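Side-chain contacts in hypothetical protein (Geobacillus stearothermophilus, PDB 1SFS), which is of unknown function but belongs to the Rv2525c-like, glycoside hydrolase-like family and may be a bacterial lysozyme: residues P53-R58 and R234-L239; A136-W141 and P152-D157. All coordinates share one frame; numbering follows the deposited sequence.

Contact 1. Residues P53-R58 and R234-L239; sequences PKFWGR and RLLDFL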
ATOM      1  N   PRO A  53      -5.266  -6.140 -14.203  1.00 10.55           N
ATOM      2  CA  PRO A  53      -4.506  -5.937 -12.963  1.00  9.87           C
ATOM      3  C   PRO A  53      -4.442  -7.220 -12.183  1.00 10.01           C
ATOM      4  O   PRO A  53      -5.460  -7.915 -12.033  1.00 12.28           O
ATOM      5  CB  PRO A  53      -5.305  -4.848 -12.281  1.00 10.99           C
ATOM      6  CG  PRO A  53      -6.729  -5.148 -12.701  1.00 11.46           C
ATOM      7  CD  PRO A  53      -6.623  -5.598 -14.135  1.00 11.38           C
ATOM      8  N   LYS A  54      -3.298  -7.533 -11.590  1.00  9.54           N
ATOM      9  CA  LYS A  54      -3.177  -8.691 -10.725  1.00  9.97           C
ATOM     10  C   LYS A  54      -3.495  -8.333  -9.272  1.00  8.74           C
ATOM     11  O   LYS A  54      -3.795  -9.230  -8.463  1.00  9.42           O
ATOM     12  CB  LYS A  54      -1.817  -9.349 -10.847  1.00 12.09           C
ATOM     13  CG  LYS A  54      -1.444  -9.716 -12.251  1.00 17.24           C
ATOM     14  CD  LYS A  54      -2.515 -10.260 -13.176  1.00 23.14           C
ATOM     15  CE  LYS A  54      -2.104 -10.538 -14.630  1.00 28.13           C
ATOM     16  NZ  LYS A  54      -1.662  -9.283 -15.424  1.00 20.56           N
ATOM     17  N   PHE A  55      -3.461  -7.056  -8.953  1.00  8.14           N
ATOM     18  CA  PHE A  55      -3.751  -6.548  -7.638  1.00  7.67           C
ATOM     19  C   PHE A  55      -4.328  -5.156  -7.794  1.00  7.11           C
ATOM     20  O   PHE A  55      -4.095  -4.496  -8.816  1.00  7.87           O
ATOM     21  CB  PHE A  55      -2.542  -6.574  -6.699  1.00  8.06           C
ATOM     22  CG  PHE A  55      -1.364  -5.739  -7.199  1.00  8.05           C
ATOM     23  CD1 PHE A  55      -1.239  -4.417  -6.798  1.00  8.62           C
ATOM     24  CD2 PHE A  55      -0.443  -6.263  -8.072  1.00  9.11           C
ATOM     25  CE1 PHE A  55      -0.179  -3.658  -7.275  1.00  9.44           C
ATOM     26  CE2 PHE A  55       0.635  -5.486  -8.545  1.00  9.22           C
ATOM     27  CZ  PHE A  55       0.765  -4.194  -8.131  1.00  9.77           C
ATOM     28  N   TRP A  56      -5.069  -4.740  -6.769  1.00  7.15           N
ATOM     29  CA  TRP A  56      -5.773  -3.451  -6.816  1.00  6.74           C
ATOM     30  C   TRP A  56      -5.689  -2.834  -5.438  1.00  6.84           C
ATOM     31  O   TRP A  56      -6.268  -3.364  -4.473  1.00  7.83           O
ATOM     32  CB  TRP A  56      -7.198  -3.649  -7.299  1.00  7.44           C
ATOM     33  CG  TRP A  56      -7.855  -2.382  -7.816  1.00  7.06           C
ATOM     34  CD1 TRP A  56      -7.940  -1.171  -7.203  1.00  7.60           C
ATOM     35  CD2 TRP A  56      -8.527  -2.235  -9.077  1.00  7.29           C
ATOM     36  NE1 TRP A  56      -8.589  -0.279  -8.012  1.00  7.37           N
ATOM     37  CE2 TRP A  56      -8.964  -0.903  -9.145  1.00  7.38           C
ATOM     38  CE3 TRP A  56      -8.763  -3.084 -10.149  1.00  8.51           C
ATOM     39  CZ2 TRP A  56      -9.661  -0.428 -10.262  1.00  8.33           C
ATOM     40  CZ3 TRP A  56      -9.454  -2.608 -11.248  1.00  9.33           C
ATOM     41  CH2 TRP A  56      -9.892  -1.292 -11.286  1.00  9.27           C
ATOM     42  N   GLY A  57      -4.975  -1.731  -5.298  1.00  6.72           N
ATOM     43  CA  GLY A  57      -4.856  -1.010  -4.045  1.00  6.89           C
ATOM     44  C   GLY A  57      -6.156  -0.260  -3.730  1.00  6.50           C
ATOM     45  O   GLY A  57      -6.675   0.461  -4.568  1.00  7.24           O
ATOM     46  N   ARG A  58      -6.637  -0.466  -2.524  1.00  6.89           N
ATOM     47  CA  ARG A  58      -7.886   0.104  -2.065  1.00  6.72           C
ATOM     48  C   ARG A  58      -7.792   0.441  -0.598  1.00  7.49           C
ATOM     49  O   ARG A  58      -6.998  -0.120   0.154  1.00  8.74           O
ATOM     50  CB  ARG A  58      -9.033  -0.891  -2.280  1.00  7.43           C
ATOM     51  CG  ARG A  58      -9.420  -1.073  -3.738  1.00  7.56           C
ATOM     52  CD  ARG A  58     -10.078   0.192  -4.344  1.00  7.47           C
ATOM     53  NE  ARG A  58     -11.341   0.421  -3.654  1.00  8.01           N
ATOM     54  CZ  ARG A  58     -11.618   1.377  -2.804  1.00  7.85           C
ATOM     55  NH1 ARG A  58     -10.772   2.407  -2.597  1.00  8.52           N
ATOM     56  NH2 ARG A  58     -12.761   1.328  -2.153  1.00  9.43           N
ATOM     57  N   ARG A 234       6.637 -11.917  -4.736  0.69 15.78           N
ATOM     58  CA  ARG A 234       6.449 -12.294  -3.345  0.69 15.27           C
ATOM     59  C   ARG A 234       5.268 -11.577  -2.719  0.69 15.08           C
ATOM     60  O   ARG A 234       4.649 -12.057  -1.755  0.69 20.17           O
ATOM     61  CB  ARG A 234       7.760 -12.064  -2.534  0.69 16.39           C
ATOM     62  CG  ARG A 234       8.837 -13.095  -2.879  0.69 17.83           C
ATOM     63  CD  ARG A 234      10.164 -12.714  -2.238  0.69 19.71           C
ATOM     64  NE  ARG A 234      10.754 -11.581  -2.930  0.69 17.69           N
ATOM     65  CZ  ARG A 234      11.971 -11.118  -2.769  0.69 20.12           C
ATOM     66  NH1 ARG A 234      12.803 -11.701  -1.901  0.69 24.30           N
ATOM     67  NH2 ARG A 234      12.451 -10.082  -3.428  0.69 20.93           N
ATOM     68  N   LEU A 235       4.900 -10.406  -3.276  1.00 12.84           N
ATOM     69  CA  LEU A 235       3.791  -9.665  -2.688  1.00 12.80           C
ATOM     70  C   LEU A 235       2.532 -10.483  -2.642  1.00 11.92           C
ATOM     71  O   LEU A 235       1.722 -10.371  -1.705  1.00 11.69           O
ATOM     72  CB  LEU A 235       3.582  -8.398  -3.485  1.00 11.85           C
ATOM     73  CG  LEU A 235       2.463  -7.487  -2.993  1.00 13.05           C
ATOM     74  CD1 LEU A 235       2.850  -6.808  -1.697  1.00 16.21           C
ATOM     75  CD2 LEU A 235       2.109  -6.451  -4.074  1.00 13.62           C
ATOM     76  N   LEU A 236       2.273 -11.265  -3.688  1.00 13.75           N
ATOM     77  CA  LEU A 236       0.908 -11.762  -3.889  1.00 13.58           C
ATOM     78  C   LEU A 236       0.442 -12.696  -2.817  1.00 12.78           C
ATOM     79  O   LEU A 236      -0.735 -12.689  -2.476  1.00 13.47           O
ATOM     80  CB  LEU A 236       0.820 -12.399  -5.265  1.00 17.43           C
ATOM     81  CG  LEU A 236       0.988 -11.506  -6.489  1.00 21.28           C
ATOM     82  CD1 LEU A 236       0.899 -12.337  -7.762  1.00 26.89           C
ATOM     83  CD2 LEU A 236       0.001 -10.343  -6.411  1.00 24.70           C
ATOM     84  N   ASP A 237       1.331 -13.470  -2.239  0.58 13.89           N
ATOM     85  CA  ASP A 237       0.959 -14.379  -1.148  0.58 14.23           C
ATOM     86  C   ASP A 237       0.560 -13.666   0.115  0.58 13.32           C
ATOM     87  O   ASP A 237       0.021 -14.314   1.011  0.58 16.75           O
ATOM     88  CB  ASP A 237       2.136 -15.319  -0.832  0.58 19.61           C
ATOM     89  CG  ASP A 237       2.081 -16.501  -1.785  0.58 23.66           C
ATOM     90  OD1 ASP A 237       1.137 -16.597  -2.577  0.58 28.34           O
ATOM     91  OD2 ASP A 237       3.029 -17.305  -1.702  0.58 28.73           O
ATOM     92  N   PHE A 238       0.804 -12.364   0.195  1.00 10.11           N
ATOM     93  CA  PHE A 238       0.414 -11.549   1.329  1.00 10.34           C
ATOM     94  C   PHE A 238      -0.764 -10.655   1.029  1.00  9.65           C
ATOM     95  O   PHE A 238      -1.080  -9.780   1.838  1.00 10.27           O
ATOM     96  CB  PHE A 238       1.637 -10.784   1.845  1.00 11.08           C
ATOM     97  CG  PHE A 238       2.685 -11.722   2.387  1.00 11.64           C
ATOM     98  CD1 PHE A 238       3.732 -12.124   1.592  1.00 13.26           C
ATOM     99  CD2 PHE A 238       2.581 -12.232   3.657  1.00 14.01           C
ATOM    100  CE1 PHE A 238       4.675 -13.004   2.081  1.00 16.15           C
ATOM    101  CE2 PHE A 238       3.509 -13.091   4.167  1.00 15.97           C
ATOM    102  CZ  PHE A 238       4.545 -13.485   3.359  1.00 17.23           C
ATOM    103  N   LEU A 239      -1.421 -10.873  -0.098  1.00 10.70           N
ATOM    104  CA  LEU A 239      -2.646 -10.170  -0.465  1.00 11.54           C
ATOM    105  C   LEU A 239      -3.826 -11.115  -0.502  1.00 13.05           C
ATOM    106  O   LEU A 239      -3.621 -12.322  -0.646  1.00 13.88           O
ATOM    107  CB  LEU A 239      -2.501  -9.472  -1.824  1.00 12.20           C
ATOM    108  CG  LEU A 239      -1.331  -8.505  -1.968  1.00 12.01           C
ATOM    109  CD1 LEU A 239      -1.398  -7.778  -3.307  1.00 14.46           C
ATOM    110  CD2 LEU A 239      -1.203  -7.471  -0.895  1.00 13.69           C
TER
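F55, at the start of strand 55-59, points its side chain at the C-terminal turn and meets two leucines there, L239 and L236. The nearer is L239, whose CD1 methyl lies 3.8 Å from F55 CB, so this branch packs against the root of the phenylalanine. L236 arrives beside the ring instead, with its CD2 4.4 Å from F55 CD2. Both methyls approach the ring obliquely. L239 holds CG beside its own backbone N (chi1 -55°), and its extended second torsion (chi2 -174°) carries CD1 out to F55 CB. No hydrogen bond joins the segments; the side-chain contacts are apolar. The leucines are set by the turn itself, where L239 N donates to L236 O over 3.1 Å and F238 N to L235 O. V214 of strand 211-218 touches both F55 and L235 and so extends the apolar patch. The K54 chain bends off to Y52 O and a salt bridge with E195. The turn after strand 227-231 thus lays the C-terminal tail across the N-terminal ends of parallel strands, L239 O being held by K84 and K121, in a sheet whose first and last strands pair, consistent with the barrel of glycoside hydrolase-like domains.

Contact 2. Residues A136-W141 and P152-D157; sequences AWIAAW and PGLYAD
W141 reaches from helix 135-145 to strand 151-156 and meets P152, G153 and L154. From CB the side chain runs toward the strand, CG being anti to the backbone N (chi1 177°), and the five-membered part of the indole makes the closest approaches. CD1 touches two apolar groups: P152 CB at 3.7 Å and L154 CD2, also at 3.7 Å. The side chains of W141 and P152 cross at a slant, whereas those of W141 and L154 run past each other in opposite directions. Next comes NE1, against which P152 CB also sits; it gives a weak hydrogen bond to G153 O, 3.0 Å away but bent to 125° at the hydrogen. This oxygen lies off the NE1 side of the indole, oblique to the ring, with CE2 farther from it at 3.7 Å and CZ2 at 4.0 Å. One turn earlier in the helix, I138 CG2 packs on L154 CD1 at 4.3 Å. The helix and strand segments run at 142° with their axes 9.7 Å apart, within the beta-alpha-beta unit of strand 122-126, helix 135-145 and strand 151-156. Helix 98-114 adds A105 and A108 against W141, while helix 163-173 packs F163 and A166 on I138 and Y167 on L154.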
ATOM      1  N   ALA A 136       9.811   6.346  15.731  1.00  8.73           N
ATOM      2  CA  ALA A 136       8.931   5.752  16.737  1.00  9.28           C
ATOM      3  C   ALA A 136       7.595   5.345  16.148  1.00  8.26           C
ATOM      4  O   ALA A 136       7.035   4.330  16.553  1.00  8.67           O
ATOM      5  CB  ALA A 136       8.748   6.704  17.933  1.00 11.27           C
ATOM      6  N   TRP A 137       7.048   6.148  15.254  1.00  8.36           N
ATOM      7  CA  TRP A 137       5.766   5.790  14.639  1.00  8.25           C
ATOM      8  C   TRP A 137       5.896   4.502  13.836  1.00  7.71           C
ATOM      9  O   TRP A 137       5.053   3.615  13.907  1.00  7.92           O
ATOM     10  CB  TRP A 137       5.282   6.948  13.753  1.00  8.53           C
ATOM     11  CG  TRP A 137       3.888   6.824  13.258  1.00  8.71           C
ATOM     12  CD1 TRP A 137       2.818   7.519  13.805  1.00  9.86           C
ATOM     13  CD2 TRP A 137       3.366   6.049  12.194  1.00  8.63           C
ATOM     14  NE1 TRP A 137       1.672   7.207  13.124  1.00  9.93           N
ATOM     15  CE2 TRP A 137       1.968   6.311  12.147  1.00  9.32           C
ATOM     16  CE3 TRP A 137       3.867   5.158  11.264  1.00  9.21           C
ATOM     17  CZ2 TRP A 137       1.116   5.705  11.210  1.00 10.74           C
ATOM     18  CZ3 TRP A 137       3.025   4.550  10.348  1.00 10.55           C
ATOM     19  CH2 TRP A 137       1.672   4.829  10.353  1.00 11.24           C
ATOM     20  N   ILE A 138       6.963   4.415  13.038  1.00  7.77           N
ATOM     21  CA  ILE A 138       7.217   3.225  12.229  1.00  7.56           C
ATOM     22  C   ILE A 138       7.374   2.008  13.123  1.00  7.46           C
ATOM     23  O   ILE A 138       6.802   0.939  12.840  1.00  8.09           O
ATOM     24  CB  ILE A 138       8.403   3.428  11.312  1.00  7.84           C
ATOM     25  CG1 ILE A 138       8.124   4.504  10.282  1.00  9.26           C
ATOM     26  CG2 ILE A 138       8.806   2.115  10.640  1.00  8.90           C
ATOM     27  CD1 ILE A 138       9.239   4.852   9.353  1.00 11.20           C
ATOM     28  N   ALA A 139       8.139   2.125  14.196  1.00  8.07           N
ATOM     29  CA  ALA A 139       8.270   1.037  15.149  1.00  8.15           C
ATOM     30  C   ALA A 139       6.920   0.601  15.675  1.00  7.98           C
ATOM     31  O   ALA A 139       6.656  -0.606  15.761  1.00  8.62           O
ATOM     32  CB  ALA A 139       9.168   1.468  16.324  1.00 10.08           C
ATOM     33  N   ALA A 140       6.072   1.554  16.074  1.00  8.05           N
ATOM     34  CA  ALA A 140       4.769   1.188  16.612  1.00  8.76           C
ATOM     35  C   ALA A 140       3.910   0.499  15.576  1.00  8.27           C
ATOM     36  O   ALA A 140       3.162  -0.432  15.904  1.00  8.86           O
ATOM     37  CB  ALA A 140       4.062   2.440  17.138  1.00  9.95           C
ATOM     38  N   TRP A 141       3.932   0.977  14.347  1.00  7.81           N
ATOM     39  CA  TRP A 141       3.149   0.314  13.279  1.00  8.04           C
ATOM     40  C   TRP A 141       3.528  -1.129  13.164  1.00  8.10           C
ATOM     41  O   TRP A 141       2.701  -2.045  13.171  1.00  9.16           O
ATOM     42  CB  TRP A 141       3.335   1.143  11.999  1.00  8.29           C
ATOM     43  CG  TRP A 141       2.638   0.537  10.793  1.00  7.16           C
ATOM     44  CD1 TRP A 141       3.225  -0.162   9.813  1.00  7.91           C
ATOM     45  CD2 TRP A 141       1.255   0.652  10.463  1.00  7.38           C
ATOM     46  NE1 TRP A 141       2.284  -0.562   8.876  1.00  8.03           N
ATOM     47  CE2 TRP A 141       1.090  -0.062   9.248  1.00  7.28           C
ATOM     48  CE3 TRP A 141       0.154   1.286  11.035  1.00  8.60           C
ATOM     49  CZ2 TRP A 141      -0.164  -0.166   8.636  1.00  8.44           C
ATOM     50  CZ3 TRP A 141      -1.062   1.173  10.400  1.00  9.93           C
ATOM     51  CH2 TRP A 141      -1.200   0.457   9.216  1.00  9.54           C
ATOM     52  N   PRO A 152       3.026  -5.674   8.439  1.00  7.83           N
ATOM     53  CA  PRO A 152       3.100  -4.223   8.202  1.00  7.25           C
ATOM     54  C   PRO A 152       3.606  -3.881   6.819  1.00  7.07           C
ATOM     55  O   PRO A 152       4.688  -4.271   6.399  1.00  9.04           O
ATOM     56  CB  PRO A 152       4.082  -3.744   9.279  1.00  8.62           C
ATOM     57  CG  PRO A 152       4.898  -4.928   9.632  1.00  9.64           C
ATOM     58  CD  PRO A 152       4.030  -6.133   9.424  1.00  9.36           C
ATOM     59  N   GLY A 153       2.830  -3.066   6.131  1.00  6.77           N
ATOM     60  CA  GLY A 153       3.246  -2.430   4.892  1.00  6.71           C
ATOM     61  C   GLY A 153       3.425  -0.947   5.087  1.00  6.14           C
ATOM     62  O   GLY A 153       2.742  -0.329   5.936  1.00  6.84           O
ATOM     63  N   LEU A 154       4.312  -0.340   4.314  1.00  6.62           N
ATOM     64  CA  LEU A 154       4.565   1.089   4.347  1.00  6.70           C
ATOM     65  C   LEU A 154       4.529   1.598   2.914  1.00  6.59           C
ATOM     66  O   LEU A 154       5.361   1.180   2.116  1.00  7.63           O
ATOM     67  CB  LEU A 154       5.934   1.373   4.966  1.00  7.33           C
ATOM     68  CG  LEU A 154       6.118   0.881   6.399  1.00  8.31           C
ATOM     69  CD1 LEU A 154       7.594   0.826   6.770  1.00  9.60           C
ATOM     70  CD2 LEU A 154       5.345   1.729   7.370  1.00 10.30           C
ATOM     71  N   TYR A 155       3.564   2.449   2.554  0.55  7.23           N
ATOM     72  CA  TYR A 155       3.520   3.166   1.278  0.55  7.25           C
ATOM     73  C   TYR A 155       4.149   4.514   1.561  0.55  7.79           C
ATOM     74  O   TYR A 155       3.670   5.261   2.411  0.55  8.28           O
ATOM     75  CB  TYR A 155       2.137   3.398   0.729  0.55  8.51           C
ATOM     76  CG  TYR A 155       1.990   4.390  -0.409  0.55  8.13           C
ATOM     77  CD1 TYR A 155       2.254   4.014  -1.733  0.55  9.39           C
ATOM     78  CD2 TYR A 155       1.587   5.715  -0.191  0.55 10.98           C
ATOM     79  CE1 TYR A 155       2.106   4.933  -2.781  0.55 10.04           C
ATOM     80  CE2 TYR A 155       1.434   6.606  -1.221  0.55 11.07           C
ATOM     81  CZ  TYR A 155       1.687   6.203  -2.513  0.55 10.36           C
ATOM     82  OH  TYR A 155       1.548   7.163  -3.546  0.55 11.05           O
ATOM     83  N   ALA A 156       5.202   4.781   0.798  1.00  7.82           N
ATOM     84  CA  ALA A 156       5.979   5.984   1.085  1.00  8.99           C
ATOM     85  C   ALA A 156       6.892   6.300  -0.077  1.00  9.08           C
ATOM     86  O   ALA A 156       7.147   5.484  -0.951  1.00  9.68           O
ATOM     87  CB  ALA A 156       6.762   5.803   2.344  1.00 12.69           C
ATOM     88  N   ASP A 157       7.413   7.517  -0.035  1.00 10.76           N
ATOM     89  CA  ASP A 157       8.402   7.996  -0.990  1.00 10.74           C
ATOM     90  C   ASP A 157       9.764   8.016  -0.316  1.00 10.80           C
ATOM     91  O   ASP A 157      10.002   8.867   0.544  1.00 12.10           O
ATOM     92  CB  ASP A 157       8.025   9.384  -1.460  1.00 13.84           C
ATOM     93  CG  ASP A 157       8.847   9.909  -2.579  1.00 14.92           C
ATOM     94  OD1 ASP A 157      10.026   9.437  -2.705  1.00 15.11           O
ATOM     95  OD2 ASP A 157       8.367  10.778  -3.344  1.00 18.67           O
TER

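Contacts 1 and 2 belong to the same sheet but lie on opposite sides of the chain's centre, with their own centres 18 Å apart and their nearest atoms about 8 Å apart. Strands 55-59 and 151-156 are the second and fifth in sheet order, separated by 84-89 and 122-126, all parallel. Both segments of contact 2 lie in the sequence between those of contact 1: they are only 11 residues apart, whereas contact 1 brings together segments separated by 176. Contact 2 is thus local to one beta-alpha-beta unit, while contact 1 brings the C-terminal tail against an early strand of a closed sheet, whose first and last strands pair.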